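FAD-binding oxidoreductase (Gulosibacter chungangensis, PDB 7PBG) oxidises 4-ethylphenol and related 4-alkylphenols, dehydrogenating the alkyl chain to yield products such as 4-vinylphenol, with a covalently held FAD as cofactor. Local coordinates at residues M269-A274 and E336-A341; R279-D284 and R308-L313; S289-W294 and G424-A429; E463-G468 and A483-E488; S491-N494 and R498-H501. One frame throughout, in Å; residues are numbered along the deposited sequence.

Interaction 1: residues M269-A274 and E336-A341; sequences MAPLQA and EMIRDA
Pro271 lays the CB-CG side of its ring against helix 336-341, where Met337 and Ile338 receive it. Its CG lies 3.8 Å from Ile338 CG1 and 3.9 Å from Met337 CB, while its CB comes within 3.9 Å of Met337 SD, so that two successive helix residues share one ring. Ile338 runs past the proline in the opposite direction: its CG1 stands anti to the carbonyl carbon (chi1 -70°) and the chain goes on extended, which carries CD1 beyond the ring to Leu272. There Ile338 CD1 meets Leu272 CD2 at 3.8 Å and also Pro271 O at 3.7 Å. A glycine in place of Ile338 would probably open a gap beside Pro271 CG and leave Leu272 CD2 without its partner on the helix. A cis peptide bond before Pro271 sets the course of the loop, and Leu272 is fixed by backbone bonding to Leu265 and by Arg266 NH1 on its carbonyl. Further out, Leu272 and Ile338 both rest on Phe245, and Ile338 also touches Ile247 and Cys324, while Met337 meets Trp329 of the second subunit. The contact thus belongs to a helix-and-loop layer packed on one antiparallel sheet, in which helix 328-342 and the loop after helix 255-266 lie together against strands 241-249 and 318-326.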
# COMPACT_ATOMS: atom_id res chain seq x y z
N MET A 269 -6.47 4.09 15.92
CA MET A 269 -7.33 2.94 15.47
C MET A 269 -8.18 2.40 16.60
O MET A 269 -8.77 1.29 16.45
CB MET A 269 -6.50 1.79 14.87
CG MET A 269 -5.82 2.17 13.58
SD MET A 269 -4.65 0.84 13.16
CE MET A 269 -3.76 1.52 11.77
N ALA A 270 -8.30 3.15 17.67
CA ALA A 270 -9.11 2.80 18.85
C ALA A 270 -9.30 4.08 19.65
O ALA A 270 -8.34 4.85 19.79
CB ALA A 270 -8.45 1.71 19.66
N PRO A 271 -10.50 4.33 20.23
CA PRO A 271 -11.67 3.44 20.11
C PRO A 271 -12.47 3.48 18.81
O PRO A 271 -13.32 2.66 18.60
CB PRO A 271 -12.56 3.99 21.22
CG PRO A 271 -12.29 5.45 21.19
CD PRO A 271 -10.80 5.49 21.07
N LEU A 272 -12.12 4.34 17.86
CA LEU A 272 -12.75 4.32 16.54
C LEU A 272 -11.92 3.35 15.68
O LEU A 272 -10.82 3.73 15.20
CB LEU A 272 -12.86 5.73 15.96
CG LEU A 272 -13.87 6.68 16.61
CD1 LEU A 272 -13.73 8.09 16.04
CD2 LEU A 272 -15.30 6.17 16.41
N GLN A 273 -12.40 2.11 15.60
CA GLN A 273 -11.69 0.99 14.93
C GLN A 273 -11.91 1.03 13.42
O GLN A 273 -11.05 0.48 12.67
CB GLN A 273 -12.21 -0.32 15.50
CG GLN A 273 -11.88 -0.48 16.97
CD GLN A 273 -12.72 -1.62 17.49
OE1 GLN A 273 -13.90 -1.42 17.77
NE2 GLN A 273 -12.08 -2.77 17.77
N ALA A 274 -13.00 1.65 13.01
CA ALA A 274 -13.24 2.00 11.60
C ALA A 274 -13.48 3.50 11.54
O ALA A 274 -13.97 4.07 12.51
CB ALA A 274 -14.40 1.17 11.08
N GLU A 336 -18.05 3.35 25.62
CA GLU A 336 -18.04 4.31 26.74
C GLU A 336 -17.11 5.48 26.41
O GLU A 336 -17.54 6.64 26.57
CB GLU A 336 -17.69 3.53 28.03
CG GLU A 336 -17.44 4.39 29.23
CD GLU A 336 -16.98 3.64 30.48
OE1 GLU A 336 -16.04 2.77 30.40
OE2 GLU A 336 -17.53 3.94 31.55
N MET A 337 -15.93 5.22 25.82
CA MET A 337 -14.99 6.32 25.44
C MET A 337 -15.62 7.24 24.38
O MET A 337 -15.52 8.46 24.48
CB MET A 337 -13.69 5.77 24.85
CG MET A 337 -12.87 5.00 25.88
SD MET A 337 -11.48 4.21 25.01
CE MET A 337 -10.90 3.09 26.28
N ILE A 338 -16.23 6.65 23.38
CA ILE A 338 -16.81 7.40 22.24
C ILE A 338 -17.98 8.23 22.79
O ILE A 338 -18.06 9.42 22.49
CB ILE A 338 -17.23 6.40 21.15
CG1 ILE A 338 -16.00 5.75 20.49
CG2 ILE A 338 -18.16 7.06 20.14
CD1 ILE A 338 -16.36 4.51 19.68
N ARG A 339 -18.95 7.58 23.44
CA ARG A 339 -20.14 8.27 23.99
C ARG A 339 -19.65 9.44 24.86
O ARG A 339 -20.15 10.59 24.70
CB ARG A 339 -20.95 7.27 24.81
CG ARG A 339 -22.37 7.70 25.15
CD ARG A 339 -22.99 6.70 26.12
NE ARG A 339 -24.36 7.10 26.39
CZ ARG A 339 -24.77 7.89 27.38
NH1 ARG A 339 -23.92 8.39 28.27
NH2 ARG A 339 -26.06 8.19 27.47
N ASP A 340 -18.71 9.19 25.77
CA ASP A 340 -18.26 10.23 26.73
C ASP A 340 -17.65 11.41 25.99
O ASP A 340 -17.89 12.57 26.42
CB ASP A 340 -17.24 9.69 27.72
CG ASP A 340 -17.84 8.80 28.80
OD1 ASP A 340 -17.03 8.26 29.56
OD2 ASP A 340 -19.07 8.63 28.83
N ALA A 341 -16.94 11.14 24.91
CA ALA A 341 -16.28 12.20 24.12
C ALA A 341 -17.31 13.10 23.42
O ALA A 341 -17.26 14.33 23.58
CB ALA A 341 -15.30 11.62 23.11

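Interaction 2: residues R279-D284 and R308-L313; sequences RNVTFD and RMVDEL
A strand-to-helix junction with an asparagine N-cap brings Val281, the first residue of helix 281-288, against Met309 and Val310 of helix 303-313. Val281 CG2 does most of the touching: it presses on Met309 CB at 3.5 Å, closer than usual for two carbons, and meets Val310 CG2 at 3.8 Å. At Val281 a chi1 of 64° puts CG1 between the backbone N and the carbonyl carbon and leaves CG2 anti to N, facing Met309. The two valines cross at about a right angle, and Val310 CG2 also lies 4.0 Å from Val281 CB. Met309, extended beyond CG, brings SD to 4.2 Å from Thr282 CA. The first turn of helix 281-288 is held by Asn280, whose OD1 accepts from Phe283 N at 3.3 Å; the donor sits well above the carbonyl plane. Ala429 N also donates to Asn280 OD1, and Asn280 ND2 bonds to Tyr427 O and Tyr413 OH, which leaves the capping amide little freedom to turn. Phe283 in turn covers one face of the Arg279 guanidinium, with Arg279 NH2 3.4 Å above the Phe283 ring plane and offset toward its rim. Strand 277-280 runs between strands 318-326 and 426-433, Thr282 and Phe283 rest on Leu428 of the latter, and Met309 also touches Ala285 of helix 281-288 and Trp294 of the loop after it.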
# COMPACT_ATOMS: atom_id res chain seq x y z
N ARG A 279 -22.37 12.77 8.38
CA ARG A 279 -23.19 13.28 7.26
C ARG A 279 -24.12 14.39 7.73
O ARG A 279 -24.54 14.44 8.91
CB ARG A 279 -23.97 12.18 6.55
CG ARG A 279 -24.77 11.28 7.44
CD ARG A 279 -25.53 10.35 6.49
NE ARG A 279 -24.81 9.62 5.44
CZ ARG A 279 -25.39 8.68 4.67
NH1 ARG A 279 -26.69 8.41 4.78
NH2 ARG A 279 -24.69 8.04 3.74
N ASN A 280 -24.51 15.20 6.76
CA ASN A 280 -25.52 16.24 7.04
C ASN A 280 -26.92 15.63 6.98
O ASN A 280 -27.12 14.54 6.42
CB ASN A 280 -25.34 17.46 6.15
CG ASN A 280 -25.66 17.28 4.69
OD1 ASN A 280 -25.73 16.17 4.16
ND2 ASN A 280 -25.80 18.41 4.01
N VAL A 281 -27.89 16.38 7.51
CA VAL A 281 -29.29 15.87 7.58
C VAL A 281 -29.80 15.61 6.17
O VAL A 281 -30.55 14.59 5.94
CB VAL A 281 -30.21 16.80 8.39
CG1 VAL A 281 -30.37 18.17 7.78
CG2 VAL A 281 -31.56 16.14 8.59
N THR A 282 -29.42 16.40 5.19
CA THR A 282 -29.97 16.19 3.84
C THR A 282 -29.60 14.80 3.32
O THR A 282 -30.46 14.15 2.65
CB THR A 282 -29.48 17.28 2.88
OG1 THR A 282 -29.75 18.52 3.51
CG2 THR A 282 -30.21 17.22 1.55
N PHE A 283 -28.37 14.35 3.59
CA PHE A 283 -27.91 13.05 3.06
C PHE A 283 -28.78 11.97 3.69
O PHE A 283 -29.36 11.13 3.00
CB PHE A 283 -26.41 12.93 3.30
CG PHE A 283 -25.70 11.90 2.46
CD1 PHE A 283 -24.34 12.04 2.25
CD2 PHE A 283 -26.37 10.85 1.87
CE1 PHE A 283 -23.66 11.11 1.48
CE2 PHE A 283 -25.69 9.93 1.08
CZ PHE A 283 -24.33 10.03 0.95
N ASP A 284 -28.93 12.02 5.02
CA ASP A 284 -29.75 10.98 5.69
C ASP A 284 -31.18 11.07 5.18
O ASP A 284 -31.79 10.02 4.91
CB ASP A 284 -29.70 11.07 7.21
CG ASP A 284 -28.74 10.09 7.90
OD1 ASP A 284 -28.00 9.32 7.20
OD2 ASP A 284 -28.77 10.10 9.16
N ARG A 308 -37.05 20.80 9.66
CA ARG A 308 -38.17 19.82 9.57
C ARG A 308 -37.59 18.40 9.45
O ARG A 308 -38.07 17.46 10.12
CB ARG A 308 -39.13 20.10 8.41
CG ARG A 308 -39.96 21.35 8.59
CD ARG A 308 -41.06 21.39 7.55
NE ARG A 308 -40.65 21.90 6.26
CZ ARG A 308 -40.48 23.17 5.95
NH1 ARG A 308 -40.71 24.10 6.87
NH2 ARG A 308 -40.12 23.53 4.71
N MET A 309 -36.58 18.19 8.61
CA MET A 309 -35.88 16.88 8.49
C MET A 309 -35.35 16.45 9.87
O MET A 309 -35.62 15.31 10.28
CB MET A 309 -34.74 16.95 7.49
CG MET A 309 -35.16 17.36 6.11
SD MET A 309 -33.70 17.59 5.09
CE MET A 309 -34.35 18.55 3.73
N VAL A 310 -34.60 17.34 10.53
CA VAL A 310 -34.01 17.01 11.85
C VAL A 310 -35.13 16.57 12.78
O VAL A 310 -34.96 15.55 13.47
CB VAL A 310 -33.20 18.17 12.46
CG1 VAL A 310 -32.83 17.84 13.89
CG2 VAL A 310 -32.01 18.45 11.57
N ASP A 311 -36.20 17.37 12.88
CA ASP A 311 -37.19 17.20 13.97
C ASP A 311 -38.06 15.99 13.69
O ASP A 311 -38.33 15.22 14.59
CB ASP A 311 -38.09 18.43 14.10
CG ASP A 311 -37.34 19.68 14.52
OD1 ASP A 311 -36.20 19.53 15.05
OD2 ASP A 311 -37.91 20.79 14.36
N GLU A 312 -38.42 15.79 12.46
CA GLU A 312 -39.42 14.74 12.11
C GLU A 312 -38.71 13.39 11.97
O GLU A 312 -39.29 12.41 12.32
CB GLU A 312 -40.20 15.19 10.87
CG GLU A 312 -41.06 16.40 11.17
CD GLU A 312 -41.81 16.93 9.96
OE1 GLU A 312 -42.14 18.12 9.98
OE2 GLU A 312 -41.98 16.16 8.97
N LEU A 313 -37.52 13.34 11.39
CA LEU A 313 -36.71 12.09 11.35
C LEU A 313 -36.14 11.79 12.73
O LEU A 313 -35.80 10.64 12.98
CB LEU A 313 -35.60 12.25 10.33
CG LEU A 313 -36.04 12.47 8.89
CD1 LEU A 313 -34.86 12.69 8.00
CD2 LEU A 313 -36.82 11.24 8.41

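Interaction 3: residues S289-W294 and G424-A429; sequences SKREEW and GIDYLA
The Arg291 guanidinium and the Asp426 carboxylate meet edge to edge and nearly coplanar, their planes 9° apart. Arg291 grips side-on with two nitrogens, one to each oxygen: NE gives its hydrogen to OD2 of Asp426 at 2.7 Å and NH2 to OD1 at 3.0 Å. Both bonds are fairly straight, lie in the guanidinium plane and use the syn lone pairs of the carboxylate, while a weak third bond links Arg291 NE to Asp426 OD1 at 3.4 Å. The indole of Trp294, close by in the same turn, has Glu293 CB over one face and Ser289 OG at its edge, accepting from Trp294 NE1 at 2.7 Å in the ring plane. Arg291 arrives as a nearly straight rod, with CG anti to its own backbone N (chi1 -162°) and the chain extended to NE. The pair is buried, and further partners come from loops: Glu297 O for Arg291 NH1, Gly299 O for Arg291 NH2 and Trp389 NE1 for Asp426 OD2. Such close pairing probably favours the charged form of both groups. The contact is a buried bidentate arginine-carboxylate salt bridge, tying the loop between helices 281-288 and 303-313 to the start of strand 426-433, which follows helix 406-422 and lies in the eight-stranded antiparallel sheet.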
# COMPACT_ATOMS: atom_id res chain seq x y z
N SER A 289 -36.53 9.39 2.39
CA SER A 289 -37.63 10.30 2.01
C SER A 289 -37.31 10.99 0.69
O SER A 289 -36.15 11.00 0.29
CB SER A 289 -37.87 11.29 3.09
OG SER A 289 -36.78 12.23 3.18
N LYS A 290 -38.31 11.68 0.15
CA LYS A 290 -38.19 12.50 -1.08
C LYS A 290 -38.24 13.98 -0.69
O LYS A 290 -38.75 14.33 0.37
CB LYS A 290 -39.34 12.20 -2.04
CG LYS A 290 -39.34 10.78 -2.57
CD LYS A 290 -40.34 10.60 -3.70
CE LYS A 290 -40.18 9.25 -4.38
NZ LYS A 290 -40.27 8.16 -3.38
N ARG A 291 -37.65 14.81 -1.53
CA ARG A 291 -37.46 16.23 -1.25
C ARG A 291 -38.77 16.90 -0.90
O ARG A 291 -38.81 17.72 0.01
CB ARG A 291 -36.94 16.91 -2.52
CG ARG A 291 -36.30 18.26 -2.25
CD ARG A 291 -35.80 18.85 -3.54
NE ARG A 291 -34.90 20.00 -3.35
CZ ARG A 291 -35.24 21.28 -3.30
NH1 ARG A 291 -36.51 21.65 -3.43
NH2 ARG A 291 -34.30 22.20 -3.13
N GLU A 292 -39.84 16.58 -1.65
CA GLU A 292 -41.14 17.29 -1.49
C GLU A 292 -41.75 16.96 -0.12
O GLU A 292 -42.67 17.73 0.31
CB GLU A 292 -42.07 16.93 -2.62
CG GLU A 292 -41.67 17.67 -3.89
CD GLU A 292 -42.59 17.41 -5.06
OE1 GLU A 292 -42.79 18.36 -5.83
OE2 GLU A 292 -43.14 16.25 -5.18
N GLU A 293 -41.28 15.91 0.57
CA GLU A 293 -41.81 15.62 1.93
C GLU A 293 -41.42 16.77 2.85
O GLU A 293 -42.09 16.98 3.91
CB GLU A 293 -41.33 14.28 2.46
CG GLU A 293 -41.86 13.09 1.66
CD GLU A 293 -41.36 11.74 2.12
OE1 GLU A 293 -40.88 10.95 1.30
OE2 GLU A 293 -41.54 11.43 3.32
N TRP A 294 -40.39 17.52 2.49
CA TRP A 294 -39.82 18.59 3.34
C TRP A 294 -40.10 19.97 2.77
O TRP A 294 -40.25 20.91 3.61
CB TRP A 294 -38.31 18.38 3.50
CG TRP A 294 -38.02 16.95 3.82
CD1 TRP A 294 -37.47 16.00 3.01
CD2 TRP A 294 -38.38 16.28 5.03
NE1 TRP A 294 -37.41 14.81 3.65
CE2 TRP A 294 -37.98 14.94 4.89
CE3 TRP A 294 -38.99 16.68 6.22
CZ2 TRP A 294 -38.15 14.01 5.89
CZ3 TRP A 294 -39.20 15.75 7.20
CH2 TRP A 294 -38.78 14.43 7.05
N GLY A 424 -28.47 26.30 -7.58
CA GLY A 424 -29.77 25.61 -7.39
C GLY A 424 -29.61 24.11 -7.31
O GLY A 424 -30.49 23.37 -7.88
N ILE A 425 -28.51 23.64 -6.71
CA ILE A 425 -28.15 22.21 -6.62
C ILE A 425 -28.23 21.81 -5.15
O ILE A 425 -27.63 22.47 -4.30
CB ILE A 425 -26.79 21.94 -7.29
CG1 ILE A 425 -26.76 22.39 -8.76
CG2 ILE A 425 -26.39 20.49 -7.14
CD1 ILE A 425 -27.79 21.72 -9.65
N ASP A 426 -28.86 20.68 -4.88
CA ASP A 426 -28.95 20.14 -3.50
C ASP A 426 -27.60 19.51 -3.13
O ASP A 426 -26.99 18.84 -3.99
CB ASP A 426 -30.07 19.10 -3.40
CG ASP A 426 -31.47 19.69 -3.33
OD1 ASP A 426 -31.60 20.92 -3.30
OD2 ASP A 426 -32.42 18.91 -3.33
N TYR A 427 -27.21 19.70 -1.88
CA TYR A 427 -25.87 19.36 -1.34
C TYR A 427 -25.98 18.33 -0.25
O TYR A 427 -26.44 18.65 0.84
CB TYR A 427 -25.23 20.65 -0.80
CG TYR A 427 -23.92 20.51 -0.10
CD1 TYR A 427 -23.01 19.49 -0.38
CD2 TYR A 427 -23.56 21.48 0.82
CE1 TYR A 427 -21.80 19.38 0.30
CE2 TYR A 427 -22.36 21.41 1.47
CZ TYR A 427 -21.47 20.39 1.20
OH TYR A 427 -20.30 20.42 1.88
N LEU A 428 -25.57 17.11 -0.55
CA LEU A 428 -25.46 16.02 0.42
C LEU A 428 -23.98 15.95 0.79
O LEU A 428 -23.13 15.93 -0.11
CB LEU A 428 -25.98 14.73 -0.20
CG LEU A 428 -27.51 14.63 -0.27
CD1 LEU A 428 -28.13 15.73 -1.12
CD2 LEU A 428 -27.88 13.26 -0.81
N ALA A 429 -23.70 15.99 2.07
CA ALA A 429 -22.32 16.20 2.54
C ALA A 429 -21.94 15.06 3.46
O ALA A 429 -22.76 14.67 4.33
CB ALA A 429 -22.17 17.53 3.22

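Interaction 4: residues E463-G468 and A483-E488; sequences ELIRAG and ADQVAE
Gln485 leaves its helix fully extended, with CG anti to the backbone N (chi1 -180°) and CD anti again (chi2 -177°), so that its amide reaches Ile465 on helix 463-468. There NE2 lies 3.5 Å from Ile465 CG2 and 3.6 Å from Ile465 CB, a van der Waals contact with the isoleucine, while the polar end is held by Arg462 NH1, which donates to OE1. Beside it, Ile465 CD1 meets Val486 CG2 at 3.7 Å, the two side chains crossing at about a right angle. Arg466, bent at chi3, brings NH1 to 3.9 Å from Gln485 NE2, its guanidinium almost parallel to the amide; its own NE and NH2 both bond to Glu463 OE1, NE at 3.1 Å. An alanine in place of Gln485 would probably leave Arg462 NH1 without this acceptor and open a gap beside Ile465 CG2. The helical segments 463-468 and 483-488 run in the same direction, their axes 4° apart and 10.6 Å from each other at closest approach. Helix 451-470 lies over Tyr398 of strand 393-402 and against Ile419 of helix 406-422, while helix 483-489 carries Val486 to Leu212 of the second subunit.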
# COMPACT_ATOMS: atom_id res chain seq x y z
N GLU A 463 -16.07 25.19 -10.46
CA GLU A 463 -15.75 26.28 -9.50
C GLU A 463 -15.33 25.66 -8.15
O GLU A 463 -14.38 26.15 -7.53
CB GLU A 463 -16.94 27.20 -9.27
CG GLU A 463 -16.62 28.33 -8.32
CD GLU A 463 -15.36 29.18 -8.58
OE1 GLU A 463 -14.93 29.34 -9.76
OE2 GLU A 463 -14.81 29.69 -7.61
N LEU A 464 -15.98 24.58 -7.70
CA LEU A 464 -15.55 23.89 -6.47
C LEU A 464 -14.09 23.41 -6.60
O LEU A 464 -13.30 23.64 -5.63
CB LEU A 464 -16.49 22.73 -6.14
CG LEU A 464 -17.88 23.12 -5.65
CD1 LEU A 464 -18.78 21.90 -5.61
CD2 LEU A 464 -17.81 23.83 -4.32
N ILE A 465 -13.73 22.80 -7.73
CA ILE A 465 -12.35 22.29 -7.97
C ILE A 465 -11.40 23.51 -7.92
O ILE A 465 -10.39 23.47 -7.23
CB ILE A 465 -12.28 21.53 -9.29
CG1 ILE A 465 -13.13 20.25 -9.22
CG2 ILE A 465 -10.83 21.31 -9.69
CD1 ILE A 465 -13.31 19.58 -10.54
N ARG A 466 -11.77 24.59 -8.61
CA ARG A 466 -10.91 25.81 -8.64
C ARG A 466 -10.72 26.35 -7.23
O ARG A 466 -9.57 26.60 -6.84
CB ARG A 466 -11.52 26.90 -9.52
CG ARG A 466 -10.92 26.96 -10.91
CD ARG A 466 -11.36 28.23 -11.65
NE ARG A 466 -12.82 28.33 -11.76
CZ ARG A 466 -13.58 27.67 -12.64
NH1 ARG A 466 -13.03 26.83 -13.50
NH2 ARG A 466 -14.89 27.84 -12.62
N ALA A 467 -11.79 26.48 -6.46
CA ALA A 467 -11.73 27.08 -5.11
C ALA A 467 -10.97 26.13 -4.17
O ALA A 467 -10.12 26.60 -3.40
CB ALA A 467 -13.09 27.43 -4.58
N GLY A 468 -11.25 24.83 -4.24
CA GLY A 468 -10.52 23.81 -3.48
C GLY A 468 -9.02 23.92 -3.75
O GLY A 468 -8.26 24.03 -2.78
N ALA A 483 -11.49 15.24 -15.61
CA ALA A 483 -10.14 14.61 -15.50
C ALA A 483 -9.05 15.65 -15.82
O ALA A 483 -8.11 15.79 -15.08
CB ALA A 483 -10.05 13.43 -16.42
N ASP A 484 -9.20 16.38 -16.90
CA ASP A 484 -8.08 17.26 -17.31
C ASP A 484 -7.95 18.39 -16.30
O ASP A 484 -6.79 18.80 -15.95
CB ASP A 484 -8.27 17.80 -18.72
CG ASP A 484 -7.79 16.86 -19.81
OD1 ASP A 484 -7.00 15.91 -19.51
OD2 ASP A 484 -8.19 17.08 -20.96
N GLN A 485 -9.08 18.96 -15.89
CA GLN A 485 -9.05 20.08 -14.93
C GLN A 485 -8.39 19.59 -13.63
O GLN A 485 -7.50 20.27 -13.06
CB GLN A 485 -10.43 20.65 -14.62
CG GLN A 485 -10.36 21.81 -13.64
CD GLN A 485 -11.71 22.37 -13.26
OE1 GLN A 485 -12.77 21.84 -13.65
NE2 GLN A 485 -11.69 23.36 -12.38
N VAL A 486 -8.82 18.45 -13.14
CA VAL A 486 -8.26 17.94 -11.86
C VAL A 486 -6.77 17.60 -12.06
O VAL A 486 -5.93 17.98 -11.25
CB VAL A 486 -9.09 16.75 -11.33
CG1 VAL A 486 -8.40 16.11 -10.12
CG2 VAL A 486 -10.50 17.19 -11.00
N ALA A 487 -6.40 16.93 -13.15
CA ALA A 487 -4.99 16.56 -13.40
C ALA A 487 -4.17 17.84 -13.38
O ALA A 487 -3.06 17.86 -12.82
CB ALA A 487 -4.81 15.80 -14.69
N GLU A 488 -4.72 18.92 -13.93
CA GLU A 488 -3.98 20.20 -14.06
C GLU A 488 -3.76 20.84 -12.69
O GLU A 488 -2.80 21.61 -12.52
CB GLU A 488 -4.74 21.14 -15.02
CG GLU A 488 -3.98 22.42 -15.32
CD GLU A 488 -2.96 22.38 -16.48
OE1 GLU A 488 -2.79 21.30 -17.13
OE2 GLU A 488 -2.31 23.44 -16.72

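Interaction 5: residues S491-N494 and R498-H501; sequences SFNN and RRSH
Near the N-terminal end of helix 492-508, Arg499 reaches back to bond with the main-chain carbonyls of Asn493 and Asn494, in a turn that faces the second subunit of the dimer. Both asparagines adopt left-handed backbone conformations, with phi 51° at Asn493 and 58° at Asn494, and their carbonyl oxygens both come to one edge of the same guanidinium. Arg499 NE donates to Asn494 O at 2.9 Å and Arg499 NH2 to Asn493 O at 3.0 Å, both acceptors lying near the guanidinium plane while the donors are tilted from the carbonyl planes; a weak further bond runs from Arg499 NH2 to Asn494 O at 3.4 Å. Of the two stronger bonds the one from NE is the straighter, and Asn494 O, reached by both nitrogens, is gripped twice. A bend at chi3 (-73°) turns the arginine so that this edge faces the carbonyls. Charged and polar bonds also tie Arg499 and Asn493 to the second subunit: Arg499 NH1 forms a salt bridge with Glu190 of the second subunit, and Asn493 ND2 donates to Glu190 OE1 and to Val191 O of that subunit. The carbonyls of Asn493 and Asn494, with Glu190 of the second subunit, thus fix the rotation of the Arg499 head. Within the chain the packing is slight, with Asn494 CB lying 3.9 Å from Arg499 NH2.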
# COMPACT_ATOMS: atom_id res chain seq x y z
N SER A 491 0.06 20.57 -10.08
CA SER A 491 0.89 21.39 -10.99
C SER A 491 2.35 21.46 -10.55
O SER A 491 3.14 22.05 -11.30
CB SER A 491 0.32 22.77 -11.11
OG SER A 491 0.42 23.40 -9.88
N PHE A 492 2.71 20.89 -9.40
CA PHE A 492 4.12 20.95 -8.92
C PHE A 492 5.08 20.63 -10.07
O PHE A 492 4.92 19.60 -10.77
CB PHE A 492 4.39 19.96 -7.78
CG PHE A 492 5.82 20.03 -7.28
CD1 PHE A 492 6.23 21.11 -6.51
CD2 PHE A 492 6.76 19.08 -7.65
CE1 PHE A 492 7.56 21.23 -6.14
CE2 PHE A 492 8.08 19.19 -7.27
CZ PHE A 492 8.47 20.26 -6.52
N ASN A 493 6.10 21.48 -10.20
CA ASN A 493 7.18 21.32 -11.18
C ASN A 493 6.62 21.08 -12.58
O ASN A 493 6.96 20.06 -13.23
CB ASN A 493 8.19 20.27 -10.72
CG ASN A 493 9.41 20.28 -11.59
OD1 ASN A 493 9.70 21.31 -12.20
ND2 ASN A 493 10.11 19.16 -11.68
N ASN A 494 5.75 22.00 -13.05
CA ASN A 494 5.26 21.96 -14.44
C ASN A 494 4.57 20.61 -14.68
O ASN A 494 4.86 19.96 -15.70
CB ASN A 494 6.37 22.19 -15.46
CG ASN A 494 7.04 23.54 -15.33
OD1 ASN A 494 6.39 24.58 -15.29
ND2 ASN A 494 8.35 23.51 -15.24
N ARG A 498 1.81 14.37 -13.95
CA ARG A 498 1.18 14.03 -15.25
C ARG A 498 2.25 13.55 -16.22
O ARG A 498 2.00 12.59 -16.95
CB ARG A 498 0.46 15.26 -15.85
CG ARG A 498 -0.25 15.04 -17.19
CD ARG A 498 -0.64 16.41 -17.77
NE ARG A 498 0.49 17.03 -18.46
CZ ARG A 498 0.82 18.33 -18.45
NH1 ARG A 498 0.06 19.20 -17.81
NH2 ARG A 498 1.90 18.74 -19.08
N ARG A 499 3.36 14.27 -16.35
CA ARG A 499 4.41 13.90 -17.32
C ARG A 499 4.99 12.51 -16.99
O ARG A 499 5.34 11.81 -17.90
CB ARG A 499 5.46 15.03 -17.38
CG ARG A 499 4.89 16.32 -17.95
CD ARG A 499 5.91 17.39 -18.26
NE ARG A 499 6.45 18.02 -17.08
CZ ARG A 499 7.72 18.04 -16.71
NH1 ARG A 499 8.66 17.40 -17.39
NH2 ARG A 499 8.06 18.70 -15.63
N SER A 500 5.09 12.12 -15.73
CA SER A 500 5.60 10.81 -15.32
C SER A 500 4.54 9.76 -15.62
O SER A 500 4.88 8.73 -16.18
CB SER A 500 5.98 10.82 -13.86
OG SER A 500 7.02 11.78 -13.63
N HIS A 501 3.28 10.08 -15.41
CA HIS A 501 2.17 9.16 -15.79
C HIS A 501 2.27 8.90 -17.28
O HIS A 501 2.13 7.73 -17.67
CB HIS A 501 0.81 9.75 -15.44
CG HIS A 501 0.61 9.89 -13.99
ND1 HIS A 501 -0.35 10.72 -13.49
CD2 HIS A 501 1.25 9.34 -12.94
CE1 HIS A 501 -0.31 10.65 -12.18
NE2 HIS A 501 0.64 9.83 -11.81

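Interactions 2 and 3 are the closest pair, their centres 10 Å apart, and both reach the same sheet through neighbouring strands 277-280 and 426-433; Arg308 NH2 probably bonds to Trp294 O at 2.8 Å. Their side chains approach the FAD without touching it: Thr282 is about 12 Å and Asp426 about 13 Å away. In interaction 4 the side chain of Val486 is about 8 Å from that of Arg477, an FAD-binding residue. Interactions 4 and 5, with centres 15 Å apart, follow each other along the chain. Interaction 1 is 24 Å from interaction 2 and 40 Å from interaction 5 (centres), yet interactions 1, 4 and 5 all touch the second subunit.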